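Local coordinates for protein probable acrylyl-CoA reductase AcuI (Escherichia coli, PDB 1O89) that probably catalyses the NADPH-dependent reduction of acrylyl-CoA to propanoyl-CoA, working as a homodimer in the zinc-containing alcohol dehydrogenase family, at residues L41-L46 / A120-V125; G49-D54 / G88-S93; V55-L60 / D138-M143; A100-L105 / L130-Q135. One frame throughout, in Å; residues are numbered along the deposited sequence.

Contact 1. Residues L41-L46 / A120-V125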
loop_
_atom_site.group_PDB
_atom_site.type_symbol
_atom_site.label_atom_id
_atom_site.label_comp_id
_atom_site.label_asym_id
_atom_site.label_seq_id
_atom_site.Cartn_x
_atom_site.Cartn_y
_atom_site.Cartn_z
ATOM N N LEU A 41 8.645 -17.352 41.353
ATOM C CA LEU A 41 7.493 -18.031 40.770
ATOM C C LEU A 41 7.835 -19.481 40.475
ATOM O O LEU A 41 8.914 -19.776 39.964
ATOM C CB LEU A 41 7.078 -17.335 39.472
ATOM C CG LEU A 41 6.600 -15.889 39.593
ATOM C CD1 LEU A 41 6.358 -15.313 38.216
ATOM C CD2 LEU A 41 5.346 -15.811 40.431
ATOM N N ASP A 42 6.903 -20.380 40.774
ATOM C CA ASP A 42 7.104 -21.796 40.505
ATOM C C ASP A 42 7.074 -22.061 38.998
ATOM O O ASP A 42 6.283 -21.461 38.261
ATOM C CB ASP A 42 6.033 -22.623 41.224
ATOM C CG ASP A 42 6.421 -24.082 41.372
ATOM O OD1 ASP A 42 6.327 -24.823 40.370
ATOM O OD2 ASP A 42 6.826 -24.581 42.444
ATOM N N GLU A 43 7.951 -22.952 38.548
ATOM C CA GLU A 43 8.013 -23.366 37.143
ATOM C C GLU A 43 6.660 -23.814 36.569
ATOM O O GLU A 43 6.409 -23.663 35.374
ATOM C CB GLU A 43 9.016 -24.517 36.967
ATOM C CG GLU A 43 10.253 -24.151 36.164
ATOM C CD GLU A 43 11.422 -25.066 36.469
ATOM O OE1 GLU A 43 11.240 -26.306 36.418
ATOM O OE2 GLU A 43 12.521 -24.543 36.767
ATOM N N SER A 44 5.809 -24.384 37.418
ATOM C CA SER A 44 4.510 -24.881 36.986
ATOM C C SER A 44 3.551 -23.777 36.530
ATOM O O SER A 44 2.588 -24.053 35.825
ATOM C CB SER A 44 3.864 -25.719 38.098
ATOM O OG SER A 44 3.637 -24.956 39.268
ATOM N N ARG A 45 3.822 -22.536 36.923
ATOM C CA ARG A 45 2.936 -21.417 36.621
ATOM C C ARG A 45 3.197 -20.821 35.239
ATOM O O ARG A 45 2.393 -20.034 34.754
ATOM C CB ARG A 45 3.046 -20.336 37.707
ATOM C CG ARG A 45 2.205 -20.638 38.965
ATOM C CD ARG A 45 2.127 -19.481 39.969
ATOM N NE ARG A 45 1.298 -18.365 39.494
ATOM C CZ ARG A 45 1.380 -17.104 39.931
ATOM N NH1 ARG A 45 2.258 -16.752 40.868
ATOM N NH2 ARG A 45 0.578 -16.174 39.422
ATOM N N LEU A 46 4.316 -21.196 34.612
ATOM C CA LEU A 46 4.649 -20.726 33.273
ATOM C C LEU A 46 3.532 -21.090 32.303
ATOM O O LEU A 46 2.895 -22.116 32.482
ATOM C CB LEU A 46 5.972 -21.335 32.799
ATOM C CG LEU A 46 7.254 -20.762 33.421
ATOM C CD1 LEU A 46 8.468 -21.526 32.915
ATOM C CD2 LEU A 46 7.421 -19.278 33.153
ATOM N N ALA A 120 12.076 -12.123 33.143
ATOM C CA ALA A 120 11.993 -13.304 33.982
ATOM C C ALA A 120 13.161 -14.218 33.632
ATOM O O ALA A 120 13.677 -14.147 32.520
ATOM C CB ALA A 120 10.687 -14.017 33.748
ATOM N N GLU A 121 13.567 -15.073 34.566
ATOM C CA GLU A 121 14.678 -15.999 34.324
ATOM C C GLU A 121 14.291 -17.092 33.338
ATOM O O GLU A 121 15.158 -17.705 32.720
ATOM C CB GLU A 121 15.161 -16.638 35.625
ATOM C CG GLU A 121 15.808 -15.633 36.562
ATOM C CD GLU A 121 16.246 -16.230 37.883
ATOM O OE1 GLU A 121 15.702 -17.275 38.305
ATOM O OE2 GLU A 121 17.141 -15.635 38.503
ATOM N N GLN A 122 12.994 -17.343 33.205
ATOM C CA GLN A 122 12.519 -18.326 32.247
ATOM C C GLN A 122 11.283 -17.837 31.526
ATOM O O GLN A 122 10.455 -17.147 32.115
ATOM C CB GLN A 122 12.187 -19.636 32.952
ATOM C CG GLN A 122 13.288 -20.198 33.852
ATOM C CD GLN A 122 12.915 -21.556 34.387
ATOM O OE1 GLN A 122 12.151 -22.270 33.751
ATOM N NE2 GLN A 122 13.444 -21.920 35.561
ATOM N N ALA A 123 11.174 -18.202 30.253
ATOM C CA ALA A 123 9.976 -17.980 29.456
ATOM C C ALA A 123 9.609 -19.277 28.732
ATOM O O ALA A 123 10.485 -20.000 28.275
ATOM C CB ALA A 123 10.217 -16.882 28.464
ATOM N N ARG A 124 8.321 -19.600 28.683
ATOM C CA ARG A 124 7.826 -20.765 27.947
ATOM C C ARG A 124 6.977 -20.260 26.779
ATOM O O ARG A 124 6.010 -19.521 26.968
ATOM C CB ARG A 124 7.013 -21.696 28.855
ATOM C CG ARG A 124 6.737 -23.075 28.239
ATOM C CD ARG A 124 6.171 -24.145 29.189
ATOM N NE ARG A 124 7.043 -24.401 30.336
ATOM C CZ ARG A 124 6.665 -24.990 31.478
ATOM N NH1 ARG A 124 5.407 -25.398 31.662
ATOM N NH2 ARG A 124 7.563 -25.176 32.449
ATOM N N VAL A 125 7.381 -20.649 25.578
ATOM C CA VAL A 125 6.779 -20.181 24.347
ATOM C C VAL A 125 6.628 -21.307 23.331
ATOM O O VAL A 125 7.179 -22.394 23.500
ATOM C CB VAL A 125 7.641 -19.072 23.720
ATOM C CG1 VAL A 125 7.686 -17.833 24.646
ATOM C CG2 VAL A 125 9.059 -19.572 23.411
#
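Leu46, just past the 3-10 turn at 43-45, comes to 6.2 Å from Arg124, CA to CA; no backbone hydrogen bond joins 41-46 to 120-125, and side chains make the contact. Gln122 reaches out along an extended chain, and its NE2 gives a nearly straight bond to Glu43 OE2, 3.0 Å long with 173° at the hydrogen. The acceptor lies in the amide plane, whereas the donor meets OE2 on the anti side and somewhat above the carboxylate plane; the two planes stand 49° apart. Leu46 lies across the Arg124 side chain at about a right angle. Its CB covers one face of the guanidinium, 3.9 Å above the plane and over its centre, while CD1 touches both Arg124 NH2 and Gln122 OE1, each at 3.8 Å. The Arg124 chain leaves the strand with CG opposite the backbone N (chi1 -167°) and bends at chi3, so that the guanidinium turns back under the leucine, where its NE bonds to Thr52 OG1. An Asx turn shapes the loop: Asp42 OD1 accepts Ser44 N at 3.0 Å and also the Ser44 hydroxyl. Replacing Gln122 with a leucine would probably leave Glu43 OE2 without its amide donor and more dependent on its salt bridge to Arg91 NH1. The loop after strand 35-40 is thus tied to strand 122-125 of the GroES-like domain's sheet by one polar bond and by Leu46 packed over Arg124. Gln122 OE1 is buried here without a partner in the model, so the NE2 bond probably sets the amide's orientation.

Contact 2. Residues G49-D54 / G88-S93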
loop_
_atom_site.group_PDB
_atom_site.type_symbol
_atom_site.label_atom_id
_atom_site.label_comp_id
_atom_site.label_asym_id
_atom_site.label_seq_id
_atom_site.Cartn_x
_atom_site.Cartn_y
_atom_site.Cartn_z
ATOM N N GLY A 49 3.538 -23.999 26.359
ATOM C CA GLY A 49 4.561 -23.871 25.329
ATOM C C GLY A 49 5.449 -25.108 25.301
ATOM O O GLY A 49 5.589 -25.807 26.312
ATOM N N ASP A 50 6.036 -25.393 24.139
ATOM C CA ASP A 50 6.904 -26.570 23.981
ATOM C C ASP A 50 8.406 -26.244 24.030
ATOM O O ASP A 50 9.234 -27.133 23.880
ATOM C CB ASP A 50 6.559 -27.364 22.702
ATOM C CG ASP A 50 6.377 -26.485 21.481
ATOM O OD1 ASP A 50 6.961 -25.383 21.435
ATOM O OD2 ASP A 50 5.659 -26.818 20.514
ATOM N N VAL A 51 8.756 -24.980 24.250
ATOM C CA VAL A 51 10.151 -24.592 24.436
ATOM C C VAL A 51 10.261 -23.673 25.638
ATOM O O VAL A 51 9.596 -22.634 25.702
ATOM C CB VAL A 51 10.745 -23.878 23.199
ATOM C CG1 VAL A 51 12.250 -23.681 23.367
ATOM C CG2 VAL A 51 10.449 -24.661 21.926
ATOM N N THR A 52 11.094 -24.074 26.595
ATOM C CA THR A 52 11.455 -23.227 27.721
ATOM C C THR A 52 12.852 -22.643 27.498
ATOM O O THR A 52 13.779 -23.366 27.142
ATOM C CB THR A 52 11.383 -24.025 29.026
ATOM O OG1 THR A 52 10.065 -24.549 29.177
ATOM C CG2 THR A 52 11.551 -23.125 30.248
ATOM N N VAL A 53 12.978 -21.332 27.694
ATOM C CA VAL A 53 14.228 -20.608 27.479
ATOM C C VAL A 53 14.713 -19.974 28.797
ATOM O O VAL A 53 13.936 -19.336 29.522
ATOM C CB VAL A 53 14.047 -19.491 26.419
ATOM C CG1 VAL A 53 15.361 -18.769 26.152
ATOM C CG2 VAL A 53 13.471 -20.059 25.124
ATOM N N ASP A 54 15.989 -20.217 29.111
ATOM C CA ASP A 54 16.736 -19.490 30.146
ATOM C C ASP A 54 17.119 -18.119 29.606
ATOM O O ASP A 54 18.015 -17.993 28.775
ATOM C CB ASP A 54 18.020 -20.235 30.526
ATOM C CG ASP A 54 17.754 -21.500 31.318
ATOM O OD1 ASP A 54 16.851 -21.496 32.178
ATOM O OD2 ASP A 54 18.398 -22.549 31.142
ATOM N N GLY A 88 18.240 -15.731 24.955
ATOM C CA GLY A 88 18.994 -16.524 25.893
ATOM C C GLY A 88 19.244 -17.912 25.361
ATOM O O GLY A 88 19.465 -18.087 24.171
ATOM N N THR A 89 19.192 -18.887 26.264
ATOM C CA THR A 89 19.563 -20.282 26.022
ATOM C C THR A 89 18.357 -21.197 26.222
ATOM O O THR A 89 17.652 -21.073 27.217
ATOM C CB THR A 89 20.630 -20.672 27.038
ATOM O OG1 THR A 89 21.883 -20.109 26.648
ATOM C CG2 THR A 89 20.867 -22.149 27.041
ATOM N N VAL A 90 18.164 -22.149 25.312
ATOM C CA VAL A 90 17.094 -23.131 25.436
ATOM C C VAL A 90 17.372 -24.054 26.626
ATOM O O VAL A 90 18.420 -24.678 26.701
ATOM C CB VAL A 90 16.944 -23.973 24.134
ATOM C CG1 VAL A 90 15.966 -25.125 24.331
ATOM C CG2 VAL A 90 16.493 -23.089 22.970
ATOM N N ARG A 91 16.430 -24.113 27.561
ATOM C CA ARG A 91 16.499 -25.017 28.710
ATOM C C ARG A 91 15.962 -26.398 28.336
ATOM O O ARG A 91 16.690 -27.389 28.400
ATOM C CB ARG A 91 15.704 -24.437 29.893
ATOM C CG ARG A 91 15.493 -25.414 31.059
ATOM C CD ARG A 91 14.746 -24.828 32.248
ATOM N NE ARG A 91 15.655 -24.041 33.073
ATOM C CZ ARG A 91 15.755 -24.105 34.397
ATOM N NH1 ARG A 91 15.016 -24.943 35.120
ATOM N NH2 ARG A 91 16.635 -23.317 35.005
ATOM N N THR A 92 14.683 -26.464 27.975
ATOM C CA THR A 92 14.068 -27.717 27.527
ATOM C C THR A 92 13.282 -27.484 26.258
ATOM O O THR A 92 12.817 -26.380 26.013
ATOM C CB THR A 92 13.115 -28.292 28.596
ATOM O OG1 THR A 92 13.594 -27.984 29.907
ATOM C CG2 THR A 92 13.118 -29.805 28.568
ATOM N N SER A 93 13.112 -28.541 25.469
ATOM C CA SER A 93 12.366 -28.453 24.219
ATOM C C SER A 93 11.724 -29.780 23.815
ATOM O O SER A 93 12.382 -30.808 23.812
ATOM C CB SER A 93 13.288 -27.973 23.096
ATOM O OG SER A 93 12.569 -27.793 21.887
#
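Asp54 and Arg91 form the salt bridge of this antiparallel pair, which joins strands 51-59 and 85-93 in the GroES-like domain and contains a classic beta bulge. Arg91 NE gives the main bond to Asp54 OD1, 3.0 Å long with 151° at the hydrogen, and NH2 adds a weak one to the same oxygen. The carboxylate meets the edge of the guanidinium, with the two planes 79° apart, and NE approaches OD1 on its syn side. Asp54 OD2 meanwhile rests against Arg91 CB at 3.5 Å. The arginine gets there by a bend at chi3 (-80°), which swings its end back over the strand pair towards the aspartate.

Were Asp54 an alanine, Arg91 NE would probably lose its carboxylate and the guanidinium, held then from its NH1 side by Glu43, would be freer to turn.

The bulge puts the arginine in position. Arg91 and Thr92 both face Thr52, whose O takes Arg91 N at 2.8 Å and Thr92 N through a weaker, longer bond. The register therefore slips by one residue: Thr52 pairs with Thr92, but Val53 with Val90. On the face carrying the valines, Val51 CG1 meets Val90 CG1 at 4.1 Å, and Val104 of strand 103-107 packs on Val53 and Val90. Farther out, Thr89 OG1 bonds to His56 NE2, Ser93 OG to Asp95 O and Asp50 OD1 to Gly127 N. At the far end of the pair, Asp54 and Thr89 exchange two backbone bonds, and Asp54 O also receives a CA-H contact from Gly88 CA at 3.4 Å.

Contact 3. Residues V55-L60 / D138-M143; sequences VHWSSL and DARKAM
Trp57 lies with one face of its indole under the aliphatic part of Arg140. Arg140 CB sits 4.0 Å from the centroid of the five-membered ring and only 17° off its normal, a CH-pi contact, and CG stands over the middle of the bicycle. The arginine is extended from CG to NE, so it continues across the ring until CD lies 3.6 Å from Trp57 CZ2. Its guanidinium does not stack: that plane is 83° from the indole plane and turns an edge to the benzene end of the ring, with NE paired to Glu318 in a salt bridge that probably helps keep the chain on this course. At the rim of the indole, near its plane, Ala139 CB touches Trp57 CD1 at 3.6 Å. Met143, bent at chi2 and chi3, brings CG to 3.8 Å from Trp57 CB and sets its SD against the Ser59 hydroxyl oxygen, also at 3.8 Å. No hydrogen bond crosses between 55-60 and 138-143; the start of helix 139-161 packs on strand 51-59 of the GroES-like domain, with the Ser59 side chain about 10 Å from that of Tyr62, which binds NADP(+). Asp138 caps that helix, its OD1 accepting Lys141 N at 2.9 Å. The strand and helix segments run nearly parallel, their axes 7.8 Å apart and 16° in direction, with strand 85-93 touching Ala139 and Met143, and strands 317-319 and 340-343 bordering Trp57.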
loop_
_atom_site.group_PDB
_atom_site.type_symbol
_atom_site.label_atom_id
_atom_site.label_comp_id
_atom_site.label_asym_id
_atom_site.label_seq_id
_atom_site.Cartn_x
_atom_site.Cartn_y
_atom_site.Cartn_z
ATOM N N VAL A 55 16.416 -17.096 30.063
ATOM C CA VAL A 55 16.595 -15.751 29.555
ATOM C C VAL A 55 17.865 -15.169 30.151
ATOM O O VAL A 55 18.146 -15.291 31.355
ATOM C CB VAL A 55 15.362 -14.881 29.875
ATOM C CG1 VAL A 55 15.519 -13.455 29.337
ATOM C CG2 VAL A 55 14.128 -15.521 29.294
ATOM N N HIS A 56 18.680 -14.598 29.283
ATOM C CA HIS A 56 19.922 -13.979 29.709
ATOM C C HIS A 56 19.790 -12.460 29.598
ATOM O O HIS A 56 20.280 -11.736 30.457
ATOM C CB HIS A 56 21.070 -14.479 28.837
ATOM C CG HIS A 56 21.363 -15.937 28.994
ATOM N ND1 HIS A 56 21.336 -16.580 30.215
ATOM C CD2 HIS A 56 21.740 -16.872 28.087
ATOM C CE1 HIS A 56 21.671 -17.849 30.053
ATOM N NE2 HIS A 56 21.920 -18.053 28.770
ATOM N N TRP A 57 19.151 -11.998 28.522
ATOM C CA TRP A 57 18.910 -10.571 28.267
ATOM C C TRP A 57 17.484 -10.322 27.804
ATOM O O TRP A 57 16.935 -11.083 26.999
ATOM C CB TRP A 57 19.863 -10.020 27.185
ATOM C CG TRP A 57 21.314 -9.967 27.573
ATOM C CD1 TRP A 57 22.276 -10.887 27.264
ATOM C CD2 TRP A 57 21.976 -8.940 28.335
ATOM N NE1 TRP A 57 23.485 -10.504 27.792
ATOM C CE2 TRP A 57 23.338 -9.308 28.441
ATOM C CE3 TRP A 57 21.561 -7.738 28.924
ATOM C CZ2 TRP A 57 24.282 -8.536 29.133
ATOM C CZ3 TRP A 57 22.507 -6.960 29.608
ATOM C CH2 TRP A 57 23.851 -7.367 29.706
ATOM N N SER A 58 16.890 -9.249 28.305
ATOM C CA SER A 58 15.643 -8.709 27.761
ATOM C C SER A 58 15.857 -7.190 27.605
ATOM O O SER A 58 17.010 -6.741 27.485
ATOM C CB SER A 58 14.470 -9.049 28.688
ATOM O OG SER A 58 13.199 -8.693 28.135
ATOM N N SER A 59 14.764 -6.424 27.631
ATOM C CA SER A 59 14.746 -4.975 27.373
ATOM C C SER A 59 13.557 -4.300 28.035
ATOM O O SER A 59 12.583 -4.951 28.416
ATOM C CB SER A 59 14.529 -4.657 25.876
ATOM O OG SER A 59 15.173 -5.579 25.036
ATOM N N LEU A 60 13.631 -2.974 28.081
ATOM C CA LEU A 60 12.484 -2.140 28.359
ATOM C C LEU A 60 12.151 -1.344 27.101
ATOM O O LEU A 60 12.560 -0.194 26.967
ATOM C CB LEU A 60 12.774 -1.184 29.518
ATOM C CG LEU A 60 12.821 -1.710 30.953
ATOM C CD1 LEU A 60 12.499 -0.581 31.913
ATOM C CD2 LEU A 60 11.875 -2.900 31.201
ATOM N N ASP A 138 24.762 -12.074 19.099
ATOM C CA ASP A 138 24.561 -12.741 20.393
ATOM C C ASP A 138 23.340 -12.148 21.121
ATOM O O ASP A 138 22.665 -11.246 20.609
ATOM C CB ASP A 138 25.846 -12.690 21.251
ATOM C CG ASP A 138 26.259 -11.265 21.641
ATOM O OD1 ASP A 138 25.389 -10.385 21.778
ATOM O OD2 ASP A 138 27.443 -10.932 21.865
ATOM N N ALA A 139 23.046 -12.681 22.305
ATOM C CA ALA A 139 21.883 -12.269 23.094
ATOM C C ALA A 139 21.849 -10.753 23.361
ATOM O O ALA A 139 20.842 -10.105 23.156
ATOM C CB ALA A 139 21.878 -13.047 24.424
ATOM N N ARG A 140 22.968 -10.188 23.801
ATOM C CA ARG A 140 23.011 -8.765 24.122
ATOM C C ARG A 140 22.763 -7.908 22.882
ATOM O O ARG A 140 21.929 -7.017 22.906
ATOM C CB ARG A 140 24.352 -8.391 24.763
ATOM C CG ARG A 140 24.380 -7.023 25.427
ATOM C CD ARG A 140 25.621 -6.796 26.299
ATOM N NE ARG A 140 25.576 -5.507 26.973
ATOM C CZ ARG A 140 25.911 -4.339 26.413
ATOM N NH1 ARG A 140 26.312 -4.261 25.143
ATOM N NH2 ARG A 140 25.840 -3.227 27.135
ATOM N N LYS A 141 23.495 -8.181 21.808
ATOM C CA LYS A 141 23.340 -7.447 20.559
ATOM C C LYS A 141 21.911 -7.571 20.039
ATOM O O LYS A 141 21.338 -6.598 19.562
ATOM C CB LYS A 141 24.317 -7.959 19.489
ATOM C CG LYS A 141 25.782 -7.675 19.776
ATOM C CD LYS A 141 26.676 -8.235 18.668
ATOM C CE LYS A 141 28.139 -7.841 18.854
ATOM N NZ LYS A 141 28.890 -7.820 17.549
ATOM N N ALA A 142 21.335 -8.760 20.142
ATOM C CA ALA A 142 19.978 -8.986 19.654
ATOM C C ALA A 142 18.978 -8.112 20.400
ATOM O O ALA A 142 18.040 -7.613 19.817
ATOM C CB ALA A 142 19.588 -10.452 19.773
ATOM N N MET A 143 19.178 -7.917 21.690
ATOM C CA MET A 143 18.266 -7.076 22.451
ATOM C C MET A 143 18.525 -5.597 22.241
ATOM O O MET A 143 17.612 -4.808 22.398
ATOM C CB MET A 143 18.324 -7.432 23.932
ATOM C CG MET A 143 17.848 -8.845 24.194
ATOM S SD MET A 143 16.122 -9.021 23.732
ATOM C CE MET A 143 16.207 -9.774 22.166
#

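Contact 4. Residues A100-L105 / L130-Q135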
loop_
_atom_site.group_PDB
_atom_site.type_symbol
_atom_site.label_atom_id
_atom_site.label_comp_id
_atom_site.label_asym_id
_atom_site.label_seq_id
_atom_site.Cartn_x
_atom_site.Cartn_y
_atom_site.Cartn_z
ATOM N N ALA A 100 18.570 -28.182 23.954
ATOM C CA ALA A 100 19.132 -27.581 25.159
ATOM C C ALA A 100 20.502 -26.945 24.895
ATOM O O ALA A 100 21.362 -27.556 24.258
ATOM C CB ALA A 100 19.251 -28.636 26.257
ATOM N N GLY A 101 20.697 -25.718 25.378
ATOM C CA GLY A 101 21.952 -25.000 25.207
ATOM C C GLY A 101 22.007 -24.061 24.005
ATOM O O GLY A 101 22.894 -23.215 23.926
ATOM N N GLN A 102 21.062 -24.205 23.079
ATOM C CA GLN A 102 21.014 -23.385 21.866
ATOM C C GLN A 102 20.582 -21.950 22.155
ATOM O O GLN A 102 19.527 -21.723 22.754
ATOM C CB GLN A 102 20.022 -23.997 20.887
ATOM C CG GLN A 102 19.923 -23.299 19.558
ATOM C CD GLN A 102 18.927 -23.975 18.624
ATOM O OE1 GLN A 102 18.163 -24.844 19.040
ATOM N NE2 GLN A 102 18.933 -23.573 17.361
ATOM N N GLU A 103 21.371 -20.979 21.710
ATOM C CA GLU A 103 20.941 -19.593 21.827
ATOM C C GLU A 103 19.847 -19.259 20.803
ATOM O O GLU A 103 19.903 -19.669 19.638
ATOM C CB GLU A 103 22.094 -18.572 21.801
ATOM C CG GLU A 103 23.187 -18.767 20.762
ATOM C CD GLU A 103 24.596 -18.638 21.340
ATOM O OE1 GLU A 103 24.714 -18.278 22.534
ATOM O OE2 GLU A 103 25.591 -18.909 20.604
ATOM N N VAL A 104 18.839 -18.547 21.294
ATOM C CA VAL A 104 17.692 -18.122 20.517
ATOM C C VAL A 104 17.316 -16.694 20.917
ATOM O O VAL A 104 17.756 -16.176 21.944
ATOM C CB VAL A 104 16.456 -19.068 20.738
ATOM C CG1 VAL A 104 16.703 -20.444 20.153
ATOM C CG2 VAL A 104 16.077 -19.181 22.226
ATOM N N LEU A 105 16.515 -16.049 20.087
ATOM C CA LEU A 105 15.832 -14.828 20.499
ATOM C C LEU A 105 14.364 -14.878 20.152
ATOM O O LEU A 105 13.905 -15.750 19.409
ATOM C CB LEU A 105 16.530 -13.567 19.947
ATOM C CG LEU A 105 16.523 -13.036 18.506
ATOM C CD1 LEU A 105 17.479 -13.808 17.649
ATOM C CD2 LEU A 105 15.138 -12.912 17.837
ATOM N N LEU A 130 10.050 -18.535 18.097
ATOM C CA LEU A 130 11.476 -18.261 18.331
ATOM C C LEU A 130 12.277 -18.142 17.058
ATOM O O LEU A 130 11.914 -18.673 16.020
ATOM C CB LEU A 130 12.126 -19.358 19.175
ATOM C CG LEU A 130 11.635 -19.536 20.602
ATOM C CD1 LEU A 130 12.004 -20.931 21.064
ATOM C CD2 LEU A 130 12.236 -18.490 21.524
ATOM N N VAL A 131 13.405 -17.465 17.175
ATOM C CA VAL A 131 14.356 -17.356 16.093
ATOM C C VAL A 131 15.694 -17.911 16.565
ATOM O O VAL A 131 16.230 -17.472 17.593
ATOM C CB VAL A 131 14.526 -15.893 15.644
ATOM C CG1 VAL A 131 15.537 -15.795 14.495
ATOM C CG2 VAL A 131 13.185 -15.309 15.239
ATOM N N ALA A 132 16.228 -18.870 15.810
ATOM C CA ALA A 132 17.578 -19.374 16.044
ATOM C C ALA A 132 18.549 -18.206 15.958
ATOM O O ALA A 132 18.474 -17.414 15.023
ATOM C CB ALA A 132 17.937 -20.438 15.020
ATOM N N MET A 133 19.436 -18.090 16.945
ATOM C CA MET A 133 20.372 -16.972 17.011
ATOM C C MET A 133 21.106 -16.939 15.686
ATOM O O MET A 133 21.778 -17.903 15.353
ATOM C CB MET A 133 21.369 -17.138 18.168
ATOM C CG MET A 133 22.240 -15.908 18.456
ATOM S SD MET A 133 21.248 -14.517 19.195
ATOM C CE MET A 133 21.593 -13.405 18.237
ATOM N N PRO A 134 20.947 -15.868 14.909
ATOM C CA PRO A 134 21.657 -15.747 13.627
ATOM C C PRO A 134 23.164 -15.619 13.814
ATOM O O PRO A 134 23.617 -15.058 14.822
ATOM C CB PRO A 134 21.090 -14.451 13.025
ATOM C CG PRO A 134 19.872 -14.144 13.806
ATOM C CD PRO A 134 20.086 -14.698 15.159
ATOM N N GLN A 135 23.922 -16.131 12.847
ATOM C CA GLN A 135 25.373 -16.026 12.870
ATOM C C GLN A 135 25.766 -14.557 12.882
ATOM O O GLN A 135 25.258 -13.767 12.091
ATOM C CB GLN A 135 25.989 -16.710 11.642
ATOM C CG GLN A 135 25.770 -18.226 11.583
ATOM C CD GLN A 135 26.660 -18.912 10.551
ATOM O OE1 GLN A 135 27.584 -19.650 10.909
ATOM N NE2 GLN A 135 26.382 -18.671 9.266
#
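The flat groups joining Leu105 to Val131 are peptide units: Leu105 N meets Val131 O in the carbonyl plane at 2.9 Å, and Val131 N returns an equal bond to Leu105 O, almost in line with the C=O. This reciprocal exchange marks an antiparallel hydrogen-bonded pair, the short joint by which strand 131-132 edges onto strand 103-107 in the GroES-like domain. Val131 O also receives a CA-H contact from Val104 CA at 3.3 Å. At the outer end, the amide NE2 of Gln102 lies near Ala132 CB. The Pro134 ring presents CD to Leu105 CD1 at 3.7 Å, the two side chains crossing at about a right angle. Leu105 holds CG between its backbone N and carbonyl carbon (chi1 74°), which sends CD2 alongside Val131 and CD1 toward the proline. Trp300 of helix 293-306 covers Leu105, Val131 and Pro134, while on the other side Val104 CG2 meets Leu130 CD2, both resting on Val53. The chain then leaves the pairing: Met133 N gives its bond to Glu103 O well out of the carbonyl plane, and Met133 CB closes to 3.6 Å from Glu103 CG.

How the contacts relate
From the N terminus, the loop after strand 35-40 opens contact 1, which closes at strand 122-125. Inside that span lies contact 2, a shorter closure between strands 51-59 and 85-93. Contact 3 starts on the far part of strand 51-59 and ends on helix 139-161, so its segments interleave with those of contacts 1 and 2. Contact 4 opens after contact 2 has closed, crosses contact 1 and lies wholly within contact 3. One sheet runs through all four: strand 51-59 has strands 122-125 and 85-93 as neighbours, and strand 103-107 extends from the latter. Helix 139-161 packs against this sheet, its Ala142 touching Met133 of contact 4.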